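PDB 1YE8: nucleoside-triphosphatase THEP1 from Aquifex aeolicus, which hydrolyses the nucleoside triphosphates ATP, GTP, CTP, TTP and UTP to their diphosphates and phosphate, and lacks kinase activity. Local coordinates for residues A[78-83]-A[110-115]; A[90-95]-A[123-128]; A[137-142]-A[148-153]. All blocks are in the same frame, centred on the assembly; numbering follows the deposited sequence.

In the fold
The three contacts lie in one RecA-like P-loop NTPase chain, their centres 17 to 18 Å apart. Contacts 1 and 2 share helix 77-97: its first turns meet the loop 110-115, and a later turn meets the end of helix 116-126, with about 7 Å between their nearest atoms. Contact 2 joins contact 3 through Glu148, whose OE1 lies 3.0 Å from Arg123 NE in a salt bridge and whose OE2 lies 2.6 Å from His127 NE2. Contacts 1 and 3 touch by Lys110 CD packing on Val142 O and lie near the inferred nucleotide site: the side chains of Glu112 and Pro138 come within about 8 and 9 Å of a bound magnesium ion.

Contact 1 of 3, residues A[78-83]-A[110-115]; sequences QYFEEL and KMELFS
Phe80 leaves helix 77-97 with CG anti to the backbone N (chi1 172°), which sends its ring from CB toward the loop 110-115. CD2 lies 4.2 Å from Ser115 CB, which sits at the ring edge near its plane. CE2 faces the carbonyl O of Glu112 at 3.8 Å, while CE1 approaches Glu112 CG at 3.5 Å. The tip, CZ, also rests on the CB and CG of Glu112, and Glu112 CA stands over one face toward the rim. The glutamate chain crosses the ring at about a right angle and bends at chi2 (88°), which carries its carboxylate away from helix 77-97. In this RecA-like fold the loop leads from strand 102-105 to helix 116-126; Ser115 is the N-cap of that helix, its OG accepting from Phe118 N. The same hydroxyl donates to Glu81 OE2 at 2.6 Å, on the anti lone pair of the carboxylate oxygen. Phe118 also meets the Phe80 ring edge-to-face, and Glu112 OE1 makes a weak hydrogen bond to Gly109 N.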
loop_
_atom_site.group_PDB
_atom_site.type_symbol
_atom_site.label_atom_id
_atom_site.label_comp_id
_atom_site.label_asym_id
_atom_site.label_seq_id
_atom_site.Cartn_x
_atom_site.Cartn_y
_atom_site.Cartn_z
ATOM N N GLN A 78 10.674 -11.957 -5.650
ATOM C CA GLN A 78 11.014 -12.738 -4.467
ATOM C C GLN A 78 11.424 -11.823 -3.306
ATOM O O GLN A 78 10.990 -12.032 -2.164
ATOM C CB GLN A 78 12.110 -13.762 -4.805
ATOM C CG GLN A 78 11.616 -14.931 -5.696
ATOM C CD GLN A 78 11.192 -14.507 -7.120
ATOM O OE1 GLN A 78 10.134 -14.936 -7.602
ATOM N NE2 GLN A 78 12.004 -13.660 -7.783
ATOM N N TYR A 79 12.213 -10.783 -3.588
ATOM C CA TYR A 79 12.593 -9.847 -2.542
ATOM C C TYR A 79 11.379 -9.117 -1.984
ATOM O O TYR A 79 11.280 -8.905 -0.784
ATOM C CB TYR A 79 13.582 -8.801 -3.063
ATOM C CG TYR A 79 14.984 -9.314 -3.363
ATOM C CD1 TYR A 79 15.355 -10.636 -3.117
ATOM C CD2 TYR A 79 15.941 -8.438 -3.859
ATOM C CE1 TYR A 79 16.662 -11.081 -3.383
ATOM C CE2 TYR A 79 17.242 -8.863 -4.120
ATOM C CZ TYR A 79 17.589 -10.179 -3.886
ATOM O OH TYR A 79 18.896 -10.571 -4.168
ATOM N N PHE A 80 10.468 -8.731 -2.875
ATOM C CA PHE A 80 9.249 -8.066 -2.448
ATOM C C PHE A 80 8.423 -8.995 -1.558
ATOM O O PHE A 80 8.000 -8.620 -0.457
ATOM C CB PHE A 80 8.438 -7.610 -3.667
ATOM C CG PHE A 80 7.080 -7.076 -3.319
ATOM C CD1 PHE A 80 6.964 -5.842 -2.708
ATOM C CD2 PHE A 80 5.930 -7.797 -3.608
ATOM C CE1 PHE A 80 5.706 -5.323 -2.351
ATOM C CE2 PHE A 80 4.663 -7.296 -3.278
ATOM C CZ PHE A 80 4.560 -6.049 -2.651
ATOM N N GLU A 81 8.202 -10.218 -2.034
ATOM C CA GLU A 81 7.354 -11.184 -1.337
ATOM C C GLU A 81 7.905 -11.566 0.019
ATOM O O GLU A 81 7.139 -11.794 0.949
ATOM C CB GLU A 81 7.174 -12.448 -2.185
ATOM C CG GLU A 81 6.248 -12.247 -3.369
ATOM C CD GLU A 81 6.110 -13.466 -4.277
ATOM O OE1 GLU A 81 6.902 -14.429 -4.166
ATOM O OE2 GLU A 81 5.216 -13.440 -5.136
ATOM N N GLU A 82 9.232 -11.612 0.132
ATOM C CA GLU A 82 9.889 -12.002 1.375
ATOM C C GLU A 82 9.366 -11.190 2.555
ATOM O O GLU A 82 9.200 -11.722 3.656
ATOM C CB GLU A 82 11.403 -11.815 1.241
ATOM C CG GLU A 82 12.211 -12.419 2.374
ATOM C CD GLU A 82 13.704 -12.243 2.184
ATOM O OE1 GLU A 82 14.157 -12.210 1.020
ATOM O OE2 GLU A 82 14.417 -12.138 3.212
ATOM N N LEU A 83 9.116 -9.898 2.329
ATOM C CA LEU A 83 8.626 -9.009 3.375
ATOM C C LEU A 83 7.123 -8.775 3.272
ATOM O O LEU A 83 6.440 -8.757 4.288
ATOM C CB LEU A 83 9.377 -7.662 3.350
ATOM C CG LEU A 83 10.692 -7.625 4.125
ATOM C CD1 LEU A 83 11.726 -8.595 3.555
ATOM C CD2 LEU A 83 11.217 -6.202 4.151
ATOM N N LYS A 110 2.159 -1.101 -10.112
ATOM C CA LYS A 110 2.690 -1.976 -11.137
ATOM C C LYS A 110 3.856 -2.857 -10.656
ATOM O O LYS A 110 3.895 -4.041 -10.966
ATOM C CB LYS A 110 3.116 -1.164 -12.361
ATOM C CG LYS A 110 3.419 -2.051 -13.563
ATOM C CD LYS A 110 2.138 -2.429 -14.292
ATOM C CE LYS A 110 2.425 -3.129 -15.605
ATOM N NZ LYS A 110 3.233 -4.365 -15.389
HETATM N N MSE A 111 4.789 -2.286 -9.898
HETATM C CA MSE A 111 5.942 -3.059 -9.438
HETATM C C MSE A 111 5.535 -4.175 -8.494
HETATM O O MSE A 111 5.997 -5.312 -8.633
HETATM C CB MSE A 111 6.969 -2.157 -8.786
HETATM C CG MSE A 111 7.490 -1.123 -9.741
HETATM SE SE MSE A 111 8.756 0.052 -8.919
HETATM C CE MSE A 111 7.880 0.392 -7.237
ATOM N N GLU A 112 4.601 -3.888 -7.600
ATOM C CA GLU A 112 4.154 -4.875 -6.626
ATOM C C GLU A 112 3.291 -5.963 -7.273
ATOM O O GLU A 112 3.322 -7.129 -6.862
ATOM C CB GLU A 112 3.377 -4.175 -5.503
ATOM C CG GLU A 112 4.245 -3.203 -4.717
ATOM C CD GLU A 112 4.310 -1.786 -5.275
ATOM O OE1 GLU A 112 3.762 -1.462 -6.356
ATOM O OE2 GLU A 112 4.918 -0.936 -4.581
ATOM N N LEU A 113 2.528 -5.575 -8.290
ATOM C CA LEU A 113 1.531 -6.454 -8.902
ATOM C C LEU A 113 2.146 -7.543 -9.784
ATOM O O LEU A 113 1.429 -8.420 -10.241
ATOM C CB LEU A 113 0.457 -5.635 -9.643
ATOM C CG LEU A 113 -0.484 -4.891 -8.675
ATOM C CD1 LEU A 113 -1.300 -3.857 -9.427
ATOM C CD2 LEU A 113 -1.416 -5.824 -7.930
ATOM N N PHE A 114 3.468 -7.522 -9.988
ATOM C CA PHE A 114 4.135 -8.659 -10.621
ATOM C C PHE A 114 4.052 -9.914 -9.753
ATOM O O PHE A 114 4.232 -11.019 -10.259
ATOM C CB PHE A 114 5.600 -8.344 -10.904
ATOM C CG PHE A 114 5.829 -7.475 -12.099
ATOM C CD1 PHE A 114 5.519 -7.921 -13.383
ATOM C CD2 PHE A 114 6.402 -6.225 -11.951
ATOM C CE1 PHE A 114 5.769 -7.100 -14.499
ATOM C CE2 PHE A 114 6.648 -5.412 -13.061
ATOM C CZ PHE A 114 6.326 -5.850 -14.323
ATOM N N SER A 115 3.756 -9.762 -8.466
ATOM C CA SER A 115 3.645 -10.915 -7.566
ATOM C C SER A 115 2.230 -11.476 -7.552
ATOM O O SER A 115 1.292 -10.788 -7.129
ATOM C CB SER A 115 4.061 -10.503 -6.149
ATOM O OG SER A 115 3.565 -11.408 -5.181
#

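Contact 2 of 3, residues A[90-95]-A[123-128]; sequences RAYREA and RQIMHD
Tyr92 points from helix 77-97 across to the last turn of helix 116-126 and the residues just after it, and three side chains meet its ring from different directions. Ile125 slides past it in the opposite sense and lays CG1 over one face, 4.0 Å from the ring centroid and 22° off the normal. This is a CH-pi contact, displaced toward the CG and CD1 side of the ring, with Ile125 CG1 3.8 Å from Tyr92 CG. Gln124 crosses the tyrosine at about a right angle, its extended chain running past the hydroxyl end; its CG lies 3.7 Å from Tyr92 OH, and its CD is as far from Tyr92 CE2. The amide is inclined to the ring by 62° and covers this end obliquely. Asp128 comes to the edge, its carboxylate almost perpendicular to the ring (86°). Tyr92 OH donates to Asp128 OD2 over 2.5 Å, a short bond received on the anti lone pair. Turned away from its own backbone N, the tyrosine ring swings across to this aspartate, which follows helix 116-126. Asp128 OD1 in turn accepts from Asn130 N, so both carboxylate oxygens have partners and the group's rotation is restrained. Lys96 adds a cation-pi contact to the tyrosine ring. Beneath the pair, Ala91 and Ile125 both touch Ile103 of strand 102-105. Two neighbouring helices packed on one side of a central parallel beta-sheet are characteristic of the alpha/beta core of RecA-like P-loop NTPases.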
loop_
_atom_site.group_PDB
_atom_site.type_symbol
_atom_site.label_atom_id
_atom_site.label_comp_id
_atom_site.label_asym_id
_atom_site.label_seq_id
_atom_site.Cartn_x
_atom_site.Cartn_y
_atom_site.Cartn_z
ATOM N N ARG A 90 -0.222 -11.796 8.354
ATOM C CA ARG A 90 -0.399 -11.451 9.765
ATOM C C ARG A 90 -1.444 -10.344 9.937
ATOM O O ARG A 90 -2.353 -10.460 10.766
ATOM C CB ARG A 90 0.928 -11.008 10.383
ATOM C CG ARG A 90 0.792 -10.473 11.779
ATOM C CD ARG A 90 2.077 -9.958 12.395
ATOM N NE ARG A 90 1.700 -9.062 13.469
ATOM C CZ ARG A 90 2.450 -8.119 13.978
ATOM N NH1 ARG A 90 3.710 -7.945 13.560
ATOM N NH2 ARG A 90 1.927 -7.353 14.930
ATOM N N ALA A 91 -1.312 -9.276 9.147
ATOM C CA ALA A 91 -2.250 -8.153 9.240
ATOM C C ALA A 91 -3.693 -8.615 9.044
ATOM O O ALA A 91 -4.569 -8.226 9.798
ATOM C CB ALA A 91 -1.900 -7.074 8.236
ATOM N N TYR A 92 -3.915 -9.488 8.061
ATOM C CA TYR A 92 -5.252 -9.995 7.750
ATOM C C TYR A 92 -5.776 -10.874 8.892
ATOM O O TYR A 92 -6.930 -10.698 9.326
ATOM C CB TYR A 92 -5.204 -10.726 6.400
ATOM C CG TYR A 92 -6.551 -11.128 5.838
ATOM C CD1 TYR A 92 -7.665 -10.290 5.957
ATOM C CD2 TYR A 92 -6.704 -12.336 5.161
ATOM C CE1 TYR A 92 -8.896 -10.647 5.429
ATOM C CE2 TYR A 92 -7.931 -12.695 4.625
ATOM C CZ TYR A 92 -9.015 -11.851 4.773
ATOM O OH TYR A 92 -10.229 -12.215 4.244
ATOM N N ARG A 93 -4.946 -11.784 9.414
ATOM C CA ARG A 93 -5.405 -12.589 10.559
ATOM C C ARG A 93 -5.788 -11.696 11.730
ATOM O O ARG A 93 -6.825 -11.897 12.369
ATOM C CB ARG A 93 -4.346 -13.574 11.050
ATOM C CG ARG A 93 -4.160 -14.800 10.199
ATOM C CD ARG A 93 -3.216 -15.817 10.833
ATOM N NE ARG A 93 -1.890 -15.238 11.045
ATOM C CZ ARG A 93 -0.888 -15.297 10.172
ATOM N NH1 ARG A 93 -1.039 -15.921 9.006
ATOM N NH2 ARG A 93 0.267 -14.718 10.468
ATOM N N GLU A 94 -4.934 -10.731 12.047
ATOM C CA GLU A 94 -5.180 -9.902 13.226
ATOM C C GLU A 94 -6.384 -8.992 13.025
ATOM O O GLU A 94 -7.181 -8.814 13.944
ATOM C CB GLU A 94 -3.955 -9.083 13.589
ATOM C CG GLU A 94 -2.799 -9.883 14.153
ATOM C CD GLU A 94 -1.854 -8.999 14.923
ATOM O OE1 GLU A 94 -2.340 -8.174 15.730
ATOM O OE2 GLU A 94 -0.644 -9.087 14.699
ATOM N N ALA A 95 -6.520 -8.421 11.825
ATOM C CA ALA A 95 -7.590 -7.467 11.538
ATOM C C ALA A 95 -8.972 -8.118 11.495
ATOM O O ALA A 95 -9.967 -7.456 11.763
ATOM C CB ALA A 95 -7.306 -6.715 10.229
ATOM N N ARG A 123 -6.637 -9.148 -3.325
ATOM C CA ARG A 123 -8.045 -9.380 -3.673
ATOM C C ARG A 123 -8.839 -9.915 -2.482
ATOM O O ARG A 123 -9.957 -9.468 -2.219
ATOM C CB ARG A 123 -8.179 -10.316 -4.869
ATOM C CG ARG A 123 -7.994 -9.646 -6.193
ATOM C CD ARG A 123 -8.783 -10.303 -7.307
ATOM N NE ARG A 123 -8.473 -9.614 -8.538
ATOM C CZ ARG A 123 -7.449 -9.904 -9.305
ATOM N NH1 ARG A 123 -6.615 -10.892 -8.981
ATOM N NH2 ARG A 123 -7.251 -9.196 -10.406
ATOM N N GLN A 124 -8.253 -10.853 -1.742
ATOM C CA GLN A 124 -8.919 -11.415 -0.579
ATOM C C GLN A 124 -9.183 -10.323 0.449
ATOM O O GLN A 124 -10.287 -10.197 0.962
ATOM C CB GLN A 124 -8.083 -12.546 0.021
ATOM C CG GLN A 124 -8.867 -13.430 0.980
ATOM C CD GLN A 124 -8.111 -14.660 1.439
ATOM O OE1 GLN A 124 -8.697 -15.535 2.089
ATOM N NE2 GLN A 124 -6.820 -14.737 1.120
ATOM N N ILE A 125 -8.168 -9.510 0.744
ATOM C CA ILE A 125 -8.296 -8.478 1.760
ATOM C C ILE A 125 -9.275 -7.370 1.362
ATOM O O ILE A 125 -10.164 -6.989 2.134
ATOM C CB ILE A 125 -6.893 -7.867 2.080
ATOM C CG1 ILE A 125 -6.010 -8.883 2.836
ATOM C CG2 ILE A 125 -7.037 -6.541 2.815
ATOM C CD1 ILE A 125 -4.524 -8.506 2.854
HETATM N N MSE A 126 -9.135 -6.869 0.141
HETATM C CA MSE A 126 -9.903 -5.709 -0.282
HETATM C C MSE A 126 -11.401 -5.982 -0.405
HETATM O O MSE A 126 -12.207 -5.081 -0.202
HETATM C CB MSE A 126 -9.327 -5.145 -1.576
HETATM C CG MSE A 126 -7.841 -4.688 -1.412
HETATM SE SE MSE A 126 -7.494 -3.384 0.023
HETATM C CE MSE A 126 -8.563 -2.227 -0.740
ATOM N N HIS A 127 -11.758 -7.235 -0.679
ATOM C CA HIS A 127 -13.156 -7.595 -0.842
ATOM C C HIS A 127 -13.755 -8.188 0.427
ATOM O O HIS A 127 -14.932 -8.580 0.431
ATOM C CB HIS A 127 -13.320 -8.515 -2.052
ATOM C CG HIS A 127 -12.951 -7.864 -3.347
ATOM N ND1 HIS A 127 -13.716 -6.873 -3.929
ATOM C CD2 HIS A 127 -11.883 -8.041 -4.161
ATOM C CE1 HIS A 127 -13.142 -6.484 -5.051
ATOM N NE2 HIS A 127 -12.029 -7.175 -5.218
ATOM N N ASP A 128 -12.969 -8.248 1.501
ATOM C CA ASP A 128 -13.459 -8.747 2.777
ATOM C C ASP A 128 -14.050 -7.566 3.542
ATOM O O ASP A 128 -13.314 -6.672 3.966
ATOM C CB ASP A 128 -12.326 -9.397 3.574
ATOM C CG ASP A 128 -12.811 -10.098 4.829
ATOM O OD1 ASP A 128 -13.847 -9.682 5.406
ATOM O OD2 ASP A 128 -12.199 -11.062 5.321
#

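Contact 3 of 3, residues A[137-142]-A[148-153]; sequences IPIRDV and EIRRLP
The guanidinium of Arg150 is enclosed by the loop 137-142: Ile137 CD1 lies 3.6 Å above one face and Ile139 O 3.2 Å above the opposite one, both offset toward the rim. Asp141 OD1 and the carbonyl of Pro138 occupy its edge. In this RecA-like P-loop NTPase the loop follows core strand 132-136 and leads into helix 144-150, so the arginine on the last turn of that helix reaches back to the residues preceding it. NE and NH2 of Arg150 both donate to the single Asp141 oxygen OD1, from 2.8 and 2.9 Å. The two donors approach from the same face of the carboxylate, NE on the syn side and NH2 on the anti side. Both bonds lie in the guanidinium plane, which is 34° from that of the carboxylate. Asp141, the central residue of an inverse gamma turn, supplies the carboxylate of the salt bridge. The arginine chain is extended through CD, and a bend at chi3 (-47°) turns its head into this position. Deeper in, Ile137 CG2 packs on Ile149 CG2 at 3.9 Å. Ile139 also touches Glu8, which belongs to the inferred ATP site and helps bind a sodium ion. Arg150 NH2 completes its bonding by donating to Pro138 O at 2.9 Å, with an N-H...O angle of 161°.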
loop_
_atom_site.group_PDB
_atom_site.type_symbol
_atom_site.label_atom_id
_atom_site.label_comp_id
_atom_site.label_asym_id
_atom_site.label_seq_id
_atom_site.Cartn_x
_atom_site.Cartn_y
_atom_site.Cartn_z
ATOM N N ILE A 137 -3.086 3.463 -4.575
ATOM C CA ILE A 137 -3.038 3.029 -5.969
ATOM C C ILE A 137 -2.595 4.184 -6.838
ATOM O O ILE A 137 -2.825 5.349 -6.499
ATOM C CB ILE A 137 -4.416 2.493 -6.486
ATOM C CG1 ILE A 137 -5.535 3.532 -6.300
ATOM C CG2 ILE A 137 -4.739 1.139 -5.856
ATOM C CD1 ILE A 137 -6.834 3.114 -6.947
ATOM N N PRO A 138 -1.982 3.869 -7.976
ATOM C CA PRO A 138 -1.626 4.923 -8.928
ATOM C C PRO A 138 -2.871 5.575 -9.517
ATOM O O PRO A 138 -3.985 5.039 -9.426
ATOM C CB PRO A 138 -0.783 4.190 -9.989
ATOM C CG PRO A 138 -1.056 2.757 -9.812
ATOM C CD PRO A 138 -1.596 2.523 -8.446
ATOM N N ILE A 139 -2.683 6.763 -10.079
ATOM C CA ILE A 139 -3.811 7.522 -10.637
ATOM C C ILE A 139 -4.275 6.993 -11.998
ATOM O O ILE A 139 -5.399 7.244 -12.421
ATOM C CB ILE A 139 -3.470 9.040 -10.686
ATOM C CG1 ILE A 139 -4.727 9.909 -10.848
ATOM C CG2 ILE A 139 -2.448 9.340 -11.767
ATOM C CD1 ILE A 139 -5.705 9.860 -9.671
ATOM N N ARG A 140 -3.410 6.242 -12.671
ATOM C CA ARG A 140 -3.779 5.599 -13.924
ATOM C C ARG A 140 -4.026 4.109 -13.704
ATOM O O ARG A 140 -3.470 3.494 -12.785
ATOM C CB ARG A 140 -2.696 5.813 -14.987
ATOM C CG ARG A 140 -2.550 7.272 -15.454
ATOM C CD ARG A 140 -1.437 7.515 -16.475
ATOM N NE ARG A 140 -0.161 6.905 -16.084
ATOM C CZ ARG A 140 0.334 5.770 -16.587
ATOM N NH1 ARG A 140 -0.328 5.090 -17.520
ATOM N NH2 ARG A 140 1.496 5.309 -16.147
ATOM N N ASP A 141 -4.877 3.517 -14.537
ATOM C CA ASP A 141 -5.197 2.094 -14.428
ATOM C C ASP A 141 -4.129 1.242 -15.107
ATOM O O ASP A 141 -4.347 0.693 -16.191
ATOM C CB ASP A 141 -6.567 1.815 -15.039
ATOM C CG ASP A 141 -7.700 2.366 -14.205
ATOM O OD1 ASP A 141 -7.538 2.554 -12.973
ATOM O OD2 ASP A 141 -8.825 2.604 -14.703
ATOM N N VAL A 142 -2.986 1.115 -14.438
ATOM C CA VAL A 142 -1.804 0.484 -15.014
ATOM C C VAL A 142 -1.862 -1.042 -14.998
ATOM O O VAL A 142 -1.002 -1.694 -15.584
ATOM C CB VAL A 142 -0.528 0.961 -14.303
ATOM C CG1 VAL A 142 -0.334 2.471 -14.491
ATOM C CG2 VAL A 142 -0.549 0.563 -12.815
ATOM N N GLU A 148 -9.852 -2.389 -10.505
ATOM C CA GLU A 148 -10.747 -3.091 -9.600
ATOM C C GLU A 148 -10.826 -2.394 -8.238
ATOM O O GLU A 148 -11.905 -2.235 -7.664
ATOM C CB GLU A 148 -10.243 -4.530 -9.453
ATOM C CG GLU A 148 -11.066 -5.416 -8.544
ATOM C CD GLU A 148 -10.543 -6.837 -8.485
ATOM O OE1 GLU A 148 -10.146 -7.376 -9.541
ATOM O OE2 GLU A 148 -10.554 -7.423 -7.381
ATOM N N ILE A 149 -9.668 -2.002 -7.706
ATOM C CA ILE A 149 -9.604 -1.330 -6.418
ATOM C C ILE A 149 -10.140 0.110 -6.503
ATOM O O ILE A 149 -10.842 0.573 -5.600
ATOM C CB ILE A 149 -8.153 -1.395 -5.810
ATOM C CG1 ILE A 149 -7.730 -2.858 -5.545
ATOM C CG2 ILE A 149 -8.049 -0.521 -4.569
ATOM C CD1 ILE A 149 -8.806 -3.780 -4.973
ATOM N N ARG A 150 -9.852 0.803 -7.605
ATOM C CA ARG A 150 -10.368 2.156 -7.778
ATOM C C ARG A 150 -11.897 2.180 -7.701
ATOM O O ARG A 150 -12.473 3.110 -7.138
ATOM C CB ARG A 150 -9.886 2.750 -9.098
ATOM C CG ARG A 150 -10.147 4.251 -9.207
ATOM C CD ARG A 150 -9.813 4.859 -10.567
ATOM N NE ARG A 150 -8.505 4.409 -11.040
ATOM C CZ ARG A 150 -7.335 4.780 -10.521
ATOM N NH1 ARG A 150 -7.260 5.693 -9.554
ATOM N NH2 ARG A 150 -6.229 4.251 -11.016
ATOM N N ARG A 151 -12.533 1.138 -8.233
ATOM C CA ARG A 151 -13.993 1.064 -8.223
ATOM C C ARG A 151 -14.582 0.215 -7.084
ATOM O O ARG A 151 -15.762 -0.112 -7.102
ATOM C CB ARG A 151 -14.530 0.669 -9.608
ATOM C CG ARG A 151 -14.347 -0.770 -10.024
ATOM C CD ARG A 151 -14.701 -1.023 -11.496
ATOM N NE ARG A 151 -14.544 0.176 -12.331
ATOM C CZ ARG A 151 -14.707 0.207 -13.653
ATOM N NH1 ARG A 151 -15.029 -0.898 -14.320
ATOM N NH2 ARG A 151 -14.551 1.347 -14.316
ATOM N N LEU A 152 -13.783 -0.106 -6.067
ATOM C CA LEU A 152 -14.253 -0.924 -4.949
ATOM C C LEU A 152 -15.493 -0.323 -4.283
ATOM O O LEU A 152 -15.418 0.768 -3.738
ATOM C CB LEU A 152 -13.127 -1.066 -3.920
ATOM C CG LEU A 152 -13.321 -2.040 -2.760
ATOM C CD1 LEU A 152 -13.425 -3.475 -3.267
ATOM C CD2 LEU A 152 -12.188 -1.894 -1.778
ATOM N N PRO A 153 -16.642 -1.011 -4.322
ATOM C CA PRO A 153 -17.848 -0.482 -3.662
ATOM C C PRO A 153 -17.665 -0.214 -2.167
ATOM O O PRO A 153 -17.038 -1.021 -1.479
ATOM C CB PRO A 153 -18.875 -1.599 -3.881
ATOM C CG PRO A 153 -18.432 -2.229 -5.125
ATOM C CD PRO A 153 -16.917 -2.273 -5.036
#